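Local coordinates for protein metal-dependent phosphohydrolase, HDOD domain-containing (Geobacter sulfurreducens, PDB 3HC1) that is of unknown function but carries an HDOD domain with two bound iron ions and probably acts as a metal-dependent phosphohydrolase, at residues Leu94-Phe99 with Asn144-Gly149; Asp31-Ile36 with Cys101-Leu106; Ser70-Ala75 with Val126-Lys131. All coordinates share one frame; numbering follows the deposited sequence.

Contact 1: residues Leu94-Phe99 with Asn144-Gly149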
loop_
_atom_site.group_PDB
_atom_site.type_symbol
_atom_site.label_atom_id
_atom_site.label_comp_id
_atom_site.label_asym_id
_atom_site.label_seq_id
_atom_site.Cartn_x
_atom_site.Cartn_y
_atom_site.Cartn_z
ATOM N N LEU A 94 -2.723 0.762 -16.920
ATOM C CA LEU A 94 -1.515 1.516 -17.252
ATOM C C LEU A 94 -1.120 2.537 -16.136
ATOM O O LEU A 94 0.050 2.603 -15.781
ATOM C CB LEU A 94 -1.606 2.207 -18.602
ATOM C CG LEU A 94 -0.341 2.917 -19.129
ATOM C CD1 LEU A 94 0.778 1.938 -19.345
ATOM C CD2 LEU A 94 -0.666 3.678 -20.420
ATOM N N ARG A 95 -2.075 3.330 -15.654
ATOM C CA ARG A 95 -1.870 4.235 -14.497
ATOM C C ARG A 95 -1.310 3.437 -13.316
ATOM O O ARG A 95 -0.381 3.863 -12.645
ATOM C CB ARG A 95 -3.176 4.909 -14.058
ATOM C CG ARG A 95 -3.729 6.098 -14.930
ATOM C CD ARG A 95 -5.254 6.264 -14.645
ATOM N NE ARG A 95 -5.774 7.565 -15.022
ATOM C CZ ARG A 95 -7.067 7.876 -15.170
ATOM N NH1 ARG A 95 -8.038 6.982 -14.970
ATOM N NH2 ARG A 95 -7.401 9.107 -15.547
ATOM N N GLU A 96 -1.897 2.272 -13.068
ATOM C CA GLU A 96 -1.471 1.402 -11.987
ATOM C C GLU A 96 -0.058 0.926 -12.157
ATOM O O GLU A 96 0.705 0.932 -11.220
ATOM C CB GLU A 96 -2.362 0.164 -11.918
ATOM C CG GLU A 96 -2.140 -0.659 -10.692
ATOM C CD GLU A 96 -3.136 -1.787 -10.558
ATOM O OE1 GLU A 96 -4.349 -1.502 -10.389
ATOM O OE2 GLU A 96 -2.700 -2.962 -10.593
ATOM N N ALA A 97 0.280 0.471 -13.355
ATOM C CA ALA A 97 1.627 -0.048 -13.632
ATOM C C ALA A 97 2.679 1.078 -13.532
ATOM O O ALA A 97 3.777 0.883 -12.981
ATOM C CB ALA A 97 1.675 -0.720 -15.005
ATOM N N ILE A 98 2.356 2.239 -14.095
ATOM C CA ILE A 98 3.266 3.412 -14.039
ATOM C C ILE A 98 3.497 3.861 -12.570
ATOM O O ILE A 98 4.644 4.079 -12.125
ATOM C CB ILE A 98 2.746 4.599 -14.912
ATOM C CG1 ILE A 98 2.796 4.224 -16.411
ATOM C CG2 ILE A 98 3.608 5.823 -14.692
ATOM C CD1 ILE A 98 2.254 5.284 -17.348
ATOM N N PHE A 99 2.396 3.980 -11.842
ATOM C CA PHE A 99 2.463 4.335 -10.447
ATOM C C PHE A 99 3.427 3.407 -9.686
ATOM O O PHE A 99 4.293 3.868 -8.958
ATOM C CB PHE A 99 1.071 4.277 -9.821
ATOM C CG PHE A 99 1.055 4.659 -8.386
ATOM C CD1 PHE A 99 0.939 5.990 -8.023
ATOM C CD2 PHE A 99 1.158 3.697 -7.403
ATOM C CE1 PHE A 99 0.931 6.349 -6.690
ATOM C CE2 PHE A 99 1.152 4.064 -6.056
ATOM C CZ PHE A 99 1.036 5.386 -5.723
ATOM N N ASN A 144 -7.768 3.103 -7.060
ATOM C CA ASN A 144 -7.663 4.001 -5.892
ATOM C C ASN A 144 -7.347 3.214 -4.607
ATOM O O ASN A 144 -6.575 3.674 -3.764
ATOM C CB ASN A 144 -8.960 4.757 -5.629
ATOM C CG ASN A 144 -9.326 5.708 -6.732
ATOM O OD1 ASN A 144 -9.095 5.444 -7.897
ATOM N ND2 ASN A 144 -9.934 6.793 -6.364
ATOM N N VAL A 145 -7.881 2.008 -4.537
ATOM C CA VAL A 145 -7.604 1.128 -3.399
ATOM C C VAL A 145 -6.193 0.584 -3.523
ATOM O O VAL A 145 -5.488 0.420 -2.532
ATOM C CB VAL A 145 -8.604 -0.047 -3.316
ATOM C CG1 VAL A 145 -8.396 -0.865 -2.065
ATOM C CG2 VAL A 145 -10.039 0.453 -3.352
ATOM N N TYR A 146 -5.808 0.204 -4.728
ATOM C CA TYR A 146 -4.456 -0.253 -4.978
ATOM C C TYR A 146 -3.410 0.805 -4.510
ATOM O O TYR A 146 -2.454 0.479 -3.802
ATOM C CB TYR A 146 -4.238 -0.566 -6.456
ATOM C CG TYR A 146 -2.834 -1.058 -6.775
ATOM C CD1 TYR A 146 -1.833 -0.164 -7.100
ATOM C CD2 TYR A 146 -2.522 -2.405 -6.774
ATOM C CE1 TYR A 146 -0.567 -0.569 -7.390
ATOM C CE2 TYR A 146 -1.199 -2.834 -7.095
ATOM C CZ TYR A 146 -0.244 -1.908 -7.376
ATOM O OH TYR A 146 1.031 -2.281 -7.703
ATOM N N VAL A 147 -3.597 2.039 -4.941
ATOM C CA VAL A 147 -2.655 3.117 -4.651
ATOM C C VAL A 147 -2.626 3.383 -3.117
ATOM O O VAL A 147 -1.547 3.448 -2.570
ATOM C CB VAL A 147 -2.981 4.399 -5.456
ATOM C CG1 VAL A 147 -2.280 5.621 -4.871
ATOM C CG2 VAL A 147 -2.600 4.220 -6.947
ATOM N N ALA A 148 -3.790 3.449 -2.440
ATOM C CA ALA A 148 -3.851 3.605 -0.964
ATOM C C ALA A 148 -3.067 2.486 -0.271
ATOM O O ALA A 148 -2.329 2.738 0.688
ATOM C CB ALA A 148 -5.276 3.695 -0.443
ATOM N N GLY A 149 -3.210 1.268 -0.794
ATOM C CA GLY A 149 -2.536 0.078 -0.250
ATOM C C GLY A 149 -1.031 0.116 -0.357
ATOM O O GLY A 149 -0.293 -0.120 0.612
#

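Contact 2: residues Asp31-Ile36 with Cys101-Leu106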
loop_
_atom_site.group_PDB
_atom_site.type_symbol
_atom_site.label_atom_id
_atom_site.label_comp_id
_atom_site.label_asym_id
_atom_site.label_seq_id
_atom_site.Cartn_x
_atom_site.Cartn_y
_atom_site.Cartn_z
ATOM N N ASP A 31 6.802 13.598 -9.715
ATOM C CA ASP A 31 5.583 14.304 -10.131
ATOM C C ASP A 31 4.562 13.363 -10.753
ATOM O O ASP A 31 3.337 13.594 -10.637
ATOM C CB ASP A 31 5.889 15.460 -11.094
ATOM C CG ASP A 31 6.632 16.573 -10.411
ATOM O OD1 ASP A 31 7.857 16.411 -10.174
ATOM O OD2 ASP A 31 5.986 17.584 -10.066
ATOM N N ILE A 32 5.049 12.312 -11.411
ATOM C CA ILE A 32 4.128 11.377 -12.093
ATOM C C ILE A 32 3.228 10.628 -11.083
ATOM O O ILE A 32 2.054 10.329 -11.361
ATOM C CB ILE A 32 4.870 10.411 -13.081
ATOM C CG1 ILE A 32 3.860 9.776 -14.067
ATOM C CG2 ILE A 32 5.694 9.394 -12.353
ATOM C CD1 ILE A 32 4.480 9.205 -15.340
ATOM N N VAL A 33 3.794 10.348 -9.914
ATOM C CA VAL A 33 3.084 9.688 -8.815
ATOM C C VAL A 33 2.002 10.624 -8.277
ATOM O O VAL A 33 0.831 10.245 -8.218
ATOM C CB VAL A 33 4.103 9.157 -7.742
ATOM C CG1 VAL A 33 3.421 8.748 -6.456
ATOM C CG2 VAL A 33 4.851 7.987 -8.269
ATOM N N LEU A 34 2.351 11.878 -7.987
ATOM C CA LEU A 34 1.344 12.885 -7.591
ATOM C C LEU A 34 0.328 13.157 -8.716
ATOM O O LEU A 34 -0.884 13.267 -8.459
ATOM C CB LEU A 34 2.020 14.210 -7.082
ATOM C CG LEU A 34 1.125 15.387 -6.561
ATOM C CD1 LEU A 34 0.601 15.165 -5.128
ATOM C CD2 LEU A 34 1.827 16.772 -6.628
ATOM N N ARG A 35 0.785 13.216 -9.963
ATOM C CA ARG A 35 -0.137 13.470 -11.094
ATOM C C ARG A 35 -1.158 12.338 -11.202
ATOM O O ARG A 35 -2.374 12.575 -11.220
ATOM C CB ARG A 35 0.631 13.644 -12.421
ATOM C CG ARG A 35 -0.266 13.968 -13.645
ATOM N N ILE A 36 -0.653 11.103 -11.222
ATOM C CA ILE A 36 -1.511 9.905 -11.301
ATOM C C ILE A 36 -2.443 9.817 -10.096
ATOM O O ILE A 36 -3.642 9.672 -10.261
ATOM C CB ILE A 36 -0.692 8.585 -11.474
ATOM C CG1 ILE A 36 -0.146 8.496 -12.907
ATOM C CG2 ILE A 36 -1.590 7.356 -11.255
ATOM C CD1 ILE A 36 0.847 7.390 -13.102
ATOM N N CYS A 101 5.810 1.371 -10.926
ATOM C CA CYS A 101 7.178 1.391 -11.413
ATOM C C CYS A 101 7.902 2.633 -11.046
ATOM O O CYS A 101 9.104 2.594 -10.979
ATOM C CB CYS A 101 7.241 1.186 -12.924
ATOM S SG CYS A 101 6.668 -0.465 -13.330
ATOM N N ALA A 102 7.168 3.705 -10.758
ATOM C CA ALA A 102 7.775 4.964 -10.307
ATOM C C ALA A 102 7.929 4.976 -8.790
ATOM O O ALA A 102 8.925 5.445 -8.292
ATOM C CB ALA A 102 6.946 6.200 -10.758
ATOM N N ILE A 103 6.942 4.470 -8.062
ATOM C CA ILE A 103 6.990 4.529 -6.605
ATOM C C ILE A 103 8.119 3.587 -6.058
ATOM O O ILE A 103 8.582 3.758 -4.940
ATOM C CB ILE A 103 5.625 4.239 -6.004
ATOM C CG1 ILE A 103 5.513 4.785 -4.561
ATOM C CG2 ILE A 103 5.271 2.771 -6.059
ATOM C CD1 ILE A 103 5.251 6.252 -4.519
ATOM N N VAL A 104 8.545 2.603 -6.843
ATOM C CA VAL A 104 9.546 1.651 -6.355
ATOM C C VAL A 104 10.867 2.372 -5.974
ATOM O O VAL A 104 11.545 1.950 -5.052
ATOM C CB VAL A 104 9.758 0.461 -7.269
ATOM C CG1 VAL A 104 10.377 0.895 -8.620
ATOM C CG2 VAL A 104 10.617 -0.618 -6.547
ATOM N N ASP A 105 11.190 3.488 -6.623
ATOM C CA ASP A 105 12.387 4.258 -6.239
ATOM C C ASP A 105 12.350 4.764 -4.801
ATOM O O ASP A 105 13.368 4.813 -4.143
ATOM C CB ASP A 105 12.621 5.447 -7.190
ATOM C CG ASP A 105 12.992 5.003 -8.576
ATOM O OD1 ASP A 105 13.666 3.967 -8.708
ATOM O OD2 ASP A 105 12.584 5.678 -9.542
ATOM N N LEU A 106 11.181 5.124 -4.314
ATOM C CA LEU A 106 11.007 5.458 -2.911
ATOM C C LEU A 106 11.433 4.333 -1.956
ATOM O O LEU A 106 12.037 4.596 -0.936
ATOM C CB LEU A 106 9.569 5.846 -2.620
ATOM C CG LEU A 106 9.283 6.129 -1.118
ATOM C CD1 LEU A 106 9.945 7.479 -0.681
ATOM C CD2 LEU A 106 7.795 6.177 -0.906
#

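Contact 3: residues Ser70-Ala75 with Val126-Lys131. With GOL (glycerol), chain H.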
loop_
_atom_site.group_PDB
_atom_site.type_symbol
_atom_site.label_atom_id
_atom_site.label_comp_id
_atom_site.label_asym_id
_atom_site.label_seq_id
_atom_site.Cartn_x
_atom_site.Cartn_y
_atom_site.Cartn_z
ATOM N N SER A 70 3.995 -9.295 -17.044
ATOM C CA SER A 70 3.810 -10.297 -16.006
ATOM C C SER A 70 2.430 -10.972 -16.131
ATOM O O SER A 70 1.457 -10.355 -16.591
ATOM C CB SER A 70 4.007 -9.692 -14.618
ATOM O OG SER A 70 2.985 -8.780 -14.306
ATOM N N PRO A 71 2.339 -12.250 -15.724
ATOM C CA PRO A 71 1.056 -12.980 -15.859
ATOM C C PRO A 71 -0.137 -12.206 -15.295
ATOM O O PRO A 71 -1.186 -12.130 -15.937
ATOM C CB PRO A 71 1.285 -14.267 -15.060
ATOM C CG PRO A 71 2.785 -14.411 -14.915
ATOM C CD PRO A 71 3.446 -13.111 -15.261
ATOM N N LEU A 72 0.049 -11.621 -14.107
ATOM C CA LEU A 72 -1.018 -10.911 -13.388
ATOM C C LEU A 72 -1.651 -9.790 -14.220
ATOM O O LEU A 72 -2.862 -9.520 -14.109
ATOM C CB LEU A 72 -0.471 -10.354 -12.053
ATOM C CG LEU A 72 -1.401 -9.526 -11.138
ATOM C CD1 LEU A 72 -2.550 -10.362 -10.577
ATOM C CD2 LEU A 72 -0.592 -8.885 -9.979
ATOM N N TYR A 73 -0.835 -9.121 -15.026
ATOM C CA TYR A 73 -1.319 -8.024 -15.859
ATOM C C TYR A 73 -1.734 -8.501 -17.253
ATOM O O TYR A 73 -2.798 -8.108 -17.744
ATOM C CB TYR A 73 -0.279 -6.885 -15.945
ATOM C CG TYR A 73 -0.291 -6.067 -14.678
ATOM C CD1 TYR A 73 0.459 -6.460 -13.564
ATOM C CD2 TYR A 73 -1.118 -4.958 -14.557
ATOM C CE1 TYR A 73 0.419 -5.738 -12.365
ATOM C CE2 TYR A 73 -1.162 -4.217 -13.370
ATOM C CZ TYR A 73 -0.390 -4.603 -12.283
ATOM O OH TYR A 73 -0.471 -3.879 -11.115
ATOM N N SER A 74 -0.906 -9.357 -17.851
ATOM C CA SER A 74 -0.999 -9.694 -19.286
ATOM C C SER A 74 -1.726 -10.962 -19.581
ATOM O O SER A 74 -2.293 -11.101 -20.665
ATOM C CB SER A 74 0.384 -9.951 -19.855
ATOM O OG SER A 74 1.023 -8.769 -20.177
ATOM N N ALA A 75 -1.622 -11.921 -18.665
ATOM C CA ALA A 75 -1.991 -13.278 -18.950
ATOM C C ALA A 75 -0.956 -13.767 -19.951
ATOM O O ALA A 75 0.216 -13.358 -19.875
ATOM C CB ALA A 75 -3.438 -13.352 -19.526
ATOM N N VAL A 126 -0.066 -5.910 0.029
ATOM C CA VAL A 126 -1.200 -5.157 0.502
ATOM C C VAL A 126 -1.951 -4.432 -0.645
ATOM O O VAL A 126 -3.193 -4.516 -0.716
ATOM C CB VAL A 126 -0.834 -4.205 1.679
ATOM C CG1 VAL A 126 -2.025 -3.206 2.073
ATOM C CG2 VAL A 126 -0.427 -5.082 2.900
ATOM N N ALA A 127 -1.219 -3.731 -1.514
ATOM C CA ALA A 127 -1.832 -3.078 -2.665
ATOM C C ALA A 127 -2.682 -4.096 -3.436
ATOM O O ALA A 127 -3.863 -3.840 -3.763
ATOM C CB ALA A 127 -0.764 -2.467 -3.596
ATOM N N ARG A 128 -2.055 -5.213 -3.794
ATOM C CA ARG A 128 -2.678 -6.194 -4.692
ATOM C C ARG A 128 -3.872 -6.883 -4.076
ATOM O O ARG A 128 -4.896 -7.110 -4.747
ATOM C CB ARG A 128 -1.677 -7.229 -5.169
ATOM C CG ARG A 128 -0.718 -6.702 -6.181
ATOM C CD ARG A 128 0.325 -7.728 -6.630
ATOM N NE ARG A 128 1.196 -7.149 -7.629
ATOM C CZ ARG A 128 2.189 -7.772 -8.258
ATOM N NH1 ARG A 128 2.473 -9.047 -8.016
ATOM N NH2 ARG A 128 2.885 -7.109 -9.165
ATOM N N ILE A 129 -3.738 -7.276 -2.814
ATOM C CA ILE A 129 -4.839 -7.918 -2.101
ATOM C C ILE A 129 -5.967 -6.938 -1.850
ATOM O O ILE A 129 -7.145 -7.297 -2.017
ATOM C CB ILE A 129 -4.364 -8.593 -0.769
ATOM C CG1 ILE A 129 -3.583 -9.852 -1.174
ATOM C CG2 ILE A 129 -5.592 -8.938 0.165
ATOM C CD1 ILE A 129 -2.752 -10.458 -0.166
ATOM N N ALA A 130 -5.631 -5.710 -1.443
ATOM C CA ALA A 130 -6.665 -4.702 -1.256
ATOM C C ALA A 130 -7.434 -4.464 -2.573
ATOM O O ALA A 130 -8.651 -4.315 -2.537
ATOM C CB ALA A 130 -6.108 -3.444 -0.742
ATOM N N LYS A 131 -6.738 -4.488 -3.700
ATOM C CA LYS A 131 -7.404 -4.321 -4.971
ATOM C C LYS A 131 -8.310 -5.497 -5.245
ATOM O O LYS A 131 -9.442 -5.269 -5.670
ATOM C CB LYS A 131 -6.469 -4.103 -6.128
ATOM C CG LYS A 131 -7.220 -3.552 -7.362
ATOM C CD LYS A 131 -6.336 -3.437 -8.567
ATOM C CE LYS A 131 -7.135 -2.954 -9.794
ATOM N NZ LYS A 131 -6.342 -3.050 -11.066
HETATM C C1 GOL H . -6.005 -6.286 -12.018
HETATM O O1 GOL H . -6.177 -5.441 -10.934
HETATM C C2 GOL H . -4.598 -6.848 -11.931
HETATM O O2 GOL H . -4.245 -7.167 -13.268
HETATM C C3 GOL H . -3.618 -5.829 -11.339
HETATM O O3 GOL H . -3.576 -5.762 -9.917
HETATM O O HOH W 1 1.226 -4.733 -9.299
#

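Contact 1: residues Leu94-Phe99 with Asn144-Gly149
In the all-helical HDOD domain, the middle of helix 82-108 packs against helix 142-150, which runs toward the iron ligands His152 and Asp153, through two facing pairs: Glu96 with Tyr146 and Phe99 with Val147. The Glu96 chain crosses Tyr146 at about a right angle, and its CG lies 3.8 Å from the ring centroid, 17° off the normal, a CH-pi contact over the face. Beyond it the carboxylate lies almost flat on the same ring, the two planes 7° apart and Glu96 OE2 3.8 Å from Tyr146 CE2. CG anti to the backbone N (chi1 -179°) carries the Phe99 ring across to helix 142-150, where Val147 CG2 stands over the ring centre at 3.7 Å; the other methyl, CG1, reaches Phe99 CZ at 3.4 Å. The Tyr146 hydroxyl is hydrogen-bonded to Thr100 of the facing helix, so the ring is held at its far end too. Shortening Tyr146 to an alanine would probably open a gap beneath the Glu96 carboxylate and cost Thr100 OG1 one partner, Glu96 O remaining. The buried carboxylate gets polar partners from Lys131, in a salt bridge, and the Tyr73 hydroxyl, which probably offset the cost of burying its charge.

Contact 2: residues Asp31-Ile36 with Cys101-Leu106
Helices 31-36 and 101-106 come within 9.5 Å of each other, axis to axis, and their N-to-C directions are 125° apart, so they cross steeply, nearer antiparallel than parallel. The CA atoms approach most closely at Val33 and Ala102, 6.8 Å apart. Just beyond this point segment 101-106 is kinked: the N atoms of Asp105 and Leu106 make no bond to the turn before, and reach instead, weakly, to Ala102 O and Ile103 O. The small Ala102 methyl meets two branches of the other helix, with its CB 3.7 Å from Val33 CG2 and 3.8 Å from Ile32 CG2. This is plain apolar helix packing in the HDOD domain, joining the first turn of helix 31-39 to the C-terminal part of helix 82-108. Val33 divides its two methyls between neighbouring residues: while CG2 takes Ala102, CG1 lies 3.7 Å from Ile103 CD1. Ile103 reaches it because its own CG1 is anti to the backbone N (chi1 -159°) and the chain then bends at chi2 79°, the two side chains crossing at about a right angle. Ile103 also touches Val29 and Trp120, while the Asp105 carboxylate turns to a salt bridge with Arg63 of helix 58-69.

Contact 3: residues Ser70-Ala75 with Val126-Lys131
A glycerol site, its occupant probably from the crystallisation liquor, lies where the short helix 71-74 meets helix 116-136, bordered by Leu72 O, the Tyr73 ring and Lys131, with Glu135 adding a hydrogen bond. Beside it, Leu72 CD2 sits over a face of the Arg128 guanidinium, 3.4 Å from NE and offset toward the rim of the group. Arg128 gets there by a chain extended from CG to NE, with CG anti to the carbonyl carbon (chi1 -74°). The leucine methyl thus packs on the flat, weakly hydrated face of the cation and leaves its in-plane N-H groups to other partners. One such partner is a water in the guanidinium plane, which accepts from Arg128 NH2 at 2.9 Å. The same water donates to Tyr73 OH at 2.6 Å and lies in the plane of the tyrosine ring, bridging the two segments; Tyr73 OH also bonds Glu96. Glycerol C3 stands over a face of that ring, 3.6 Å from Tyr73 CE2, and glycerol O2 donates to the carbonyl Leu72 O at 2.9 Å. Glycerol also lies beside Lys131, though the place of its O1 there is less sure. Around the contact, Leu67 of helix 58-69 touches both Tyr73 and Arg128, and helix 281-302 packs on Arg128 through Ala298, Val299 and Leu302.

In the fold
After helix 9-21 the chain forms helix 31-39, passes through helices 47-54, 58-69 and 71-74, and closes a loop of 64 intervening residues when helix 82-108 returns to it in contact 2. Segment 70-75 lies inside that loop but finds its mate later, on helix 116-136, so contact 3, closing a loop of 50 residues, crosses contact 2. Contact 1 closes one of 44, from helix 82-108 to helix 142-150, crossing both. Contacts 1 and 2 meet where Phe99 packs on Val33 and Ile98 on Ile32 and Ile36. Contacts 1 and 3 join through the Glu96 carboxylate, whereas 2 and 3 do not touch. Helix 82-108 thus ties the N-terminal helices to the iron-binding part.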